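Local coordinates for protein dephospho-CoA kinase (Campylobacter jejuni subsp. jejuni serotype O:2, PDB 4ZO4) that probably phosphorylates the 3'-hydroxyl group of dephospho-coenzyme A at the expense of ATP, the last step of coenzyme A biosynthesis, at residues A7-A12 with F114-P119. Numbering follows the deposited sequence.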
# COMPACT_ATOMS: atom_id res chain seq x y z
N ALA A 7 1.61 -32.97 -1.21
CA ALA A 7 0.97 -31.75 -0.74
C ALA A 7 0.11 -31.15 -1.80
O ALA A 7 0.58 -30.91 -2.91
CB ALA A 7 2.00 -30.72 -0.33
N PHE A 8 -1.13 -30.87 -1.46
CA PHE A 8 -1.99 -30.19 -2.37
C PHE A 8 -2.66 -29.03 -1.65
O PHE A 8 -3.24 -29.21 -0.59
CB PHE A 8 -2.99 -31.20 -2.98
CG PHE A 8 -2.32 -32.21 -3.88
CD1 PHE A 8 -2.14 -31.94 -5.23
CD2 PHE A 8 -1.81 -33.39 -3.37
CE1 PHE A 8 -1.49 -32.84 -6.05
CE2 PHE A 8 -1.17 -34.29 -4.19
CZ PHE A 8 -1.00 -34.01 -5.53
N PHE A 9 -2.53 -27.82 -2.21
CA PHE A 9 -3.24 -26.68 -1.62
C PHE A 9 -4.64 -26.66 -2.19
O PHE A 9 -4.85 -26.86 -3.37
CB PHE A 9 -2.47 -25.35 -1.82
CG PHE A 9 -1.16 -25.30 -1.05
CD1 PHE A 9 -1.14 -25.02 0.31
CD2 PHE A 9 0.04 -25.63 -1.67
CE1 PHE A 9 0.06 -25.03 1.03
CE2 PHE A 9 1.23 -25.65 -0.96
CZ PHE A 9 1.25 -25.34 0.39
N VAL A 10 -5.62 -26.45 -1.34
CA VAL A 10 -6.96 -26.33 -1.82
C VAL A 10 -7.44 -24.92 -1.56
O VAL A 10 -7.60 -24.52 -0.41
CB VAL A 10 -7.88 -27.29 -1.09
CG1 VAL A 10 -9.31 -27.10 -1.58
CG2 VAL A 10 -7.40 -28.72 -1.32
N THR A 11 -7.70 -24.16 -2.62
CA THR A 11 -8.14 -22.80 -2.44
C THR A 11 -9.34 -22.54 -3.32
O THR A 11 -9.50 -23.23 -4.32
CB THR A 11 -6.99 -21.82 -2.73
OG1 THR A 11 -7.49 -20.49 -2.71
CG2 THR A 11 -6.38 -22.08 -4.08
N ALA A 12 -10.17 -21.57 -2.96
CA ALA A 12 -11.44 -21.35 -3.64
C ALA A 12 -11.82 -19.91 -3.82
O ALA A 12 -11.62 -19.07 -2.94
CB ALA A 12 -12.57 -22.08 -2.93
N PHE A 114 -2.14 -35.43 0.68
CA PHE A 114 -2.82 -34.60 1.67
C PHE A 114 -3.11 -33.16 1.15
O PHE A 114 -2.45 -32.66 0.22
CB PHE A 114 -2.04 -34.56 3.00
CG PHE A 114 -0.73 -33.81 2.92
CD1 PHE A 114 -0.64 -32.49 3.37
CD2 PHE A 114 0.42 -34.43 2.44
CE1 PHE A 114 0.57 -31.81 3.30
CE2 PHE A 114 1.64 -33.75 2.38
CZ PHE A 114 1.71 -32.44 2.81
N PHE A 115 -4.09 -32.52 1.78
CA PHE A 115 -4.63 -31.23 1.35
C PHE A 115 -4.57 -30.14 2.44
O PHE A 115 -5.12 -30.29 3.54
CB PHE A 115 -6.07 -31.45 0.84
CG PHE A 115 -6.13 -32.33 -0.39
CD1 PHE A 115 -5.78 -31.81 -1.63
CD2 PHE A 115 -6.49 -33.67 -0.30
CE1 PHE A 115 -5.80 -32.61 -2.77
CE2 PHE A 115 -6.50 -34.48 -1.44
CZ PHE A 115 -6.16 -33.94 -2.67
N VAL A 116 -3.88 -29.06 2.13
CA VAL A 116 -3.82 -27.88 3.00
C VAL A 116 -4.92 -26.95 2.54
O VAL A 116 -4.82 -26.28 1.49
CB VAL A 116 -2.46 -27.14 2.87
CG1 VAL A 116 -2.40 -25.95 3.80
CG2 VAL A 116 -1.28 -28.08 3.14
N GLU A 117 -6.01 -26.93 3.27
CA GLU A 117 -7.04 -25.96 2.96
C GLU A 117 -6.46 -24.57 3.22
O GLU A 117 -5.83 -24.36 4.26
CB GLU A 117 -8.28 -26.22 3.82
CG GLU A 117 -9.28 -25.08 3.80
CD GLU A 117 -10.62 -25.48 4.37
OE1 GLU A 117 -10.70 -26.49 5.10
OE2 GLU A 117 -11.61 -24.75 4.08
N ILE A 118 -6.66 -23.62 2.30
CA ILE A 118 -6.09 -22.27 2.49
C ILE A 118 -6.91 -21.17 1.79
O ILE A 118 -7.27 -21.31 0.63
CB ILE A 118 -4.63 -22.24 2.01
CG1 ILE A 118 -3.94 -20.92 2.34
CG2 ILE A 118 -4.53 -22.51 0.52
CD1 ILE A 118 -2.45 -20.90 2.05
N PRO A 119 -7.23 -20.08 2.51
CA PRO A 119 -7.85 -18.89 1.87
C PRO A 119 -7.02 -18.31 0.75
O PRO A 119 -5.82 -18.14 0.88
CB PRO A 119 -7.95 -17.87 3.00
CG PRO A 119 -7.85 -18.65 4.28
CD PRO A 119 -7.17 -19.95 3.98
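Phe8 and Val10 alternate with Phe114, Val116 and Ile118 in four backbone hydrogen bonds that join segments 7-12 and 114-119, which run parallel. Phe8 N gives its hydrogen to Phe114 O at 2.8 Å, and Phe8 O takes one from Val116 N. Further on, Val10 N meets Val116 O at 2.9 Å in an almost straight bond (173° at the hydrogen); Val10 O then receives Ile118 N at 3.0 Å. Both polar backbone atoms of Phe8 and of Val10 are thus used on this side.

This is the centre of the parallel sheet of a P-loop kinase: strand 7-12 leads into the predicted ATP-binding loop at Ala15 to Thr20, and strand 114-117 is its neighbour on one side. Strand 132-136 flanks it on the other, bonded through the backbone of Phe9 and Thr11.

One face of the pair carries Ala7, Phe9, Phe114 and Val116. The Phe114 ring turns back over Ala7, whose CA lies 3.9 Å from the ring centroid in a CH-pi contact over the face; chi1 of 69° sets CG between the backbone N and carbonyl carbon and swings the ring across to the neighbouring strand. Phe9 lies alongside Val116, with Phe9 CD1 3.6 Å from Val116 CB. On the other face Val10 CG2 packs on Phe115 CD1 at 3.5 Å; Phe8 also adjoins the Phe115 ring, but the modelled closeness of its CB to that ring is doubtful.

Met104 of helix 82-109 packs on Ala7, Phe9 and Val116, whereas Phe21 of helix 15-27 sets its ring edge-to-face with Phe115 and touches Val10. Beyond them, Glu117 OE2 makes a long, weak ion pair with Lys18 NZ of the predicted ATP site.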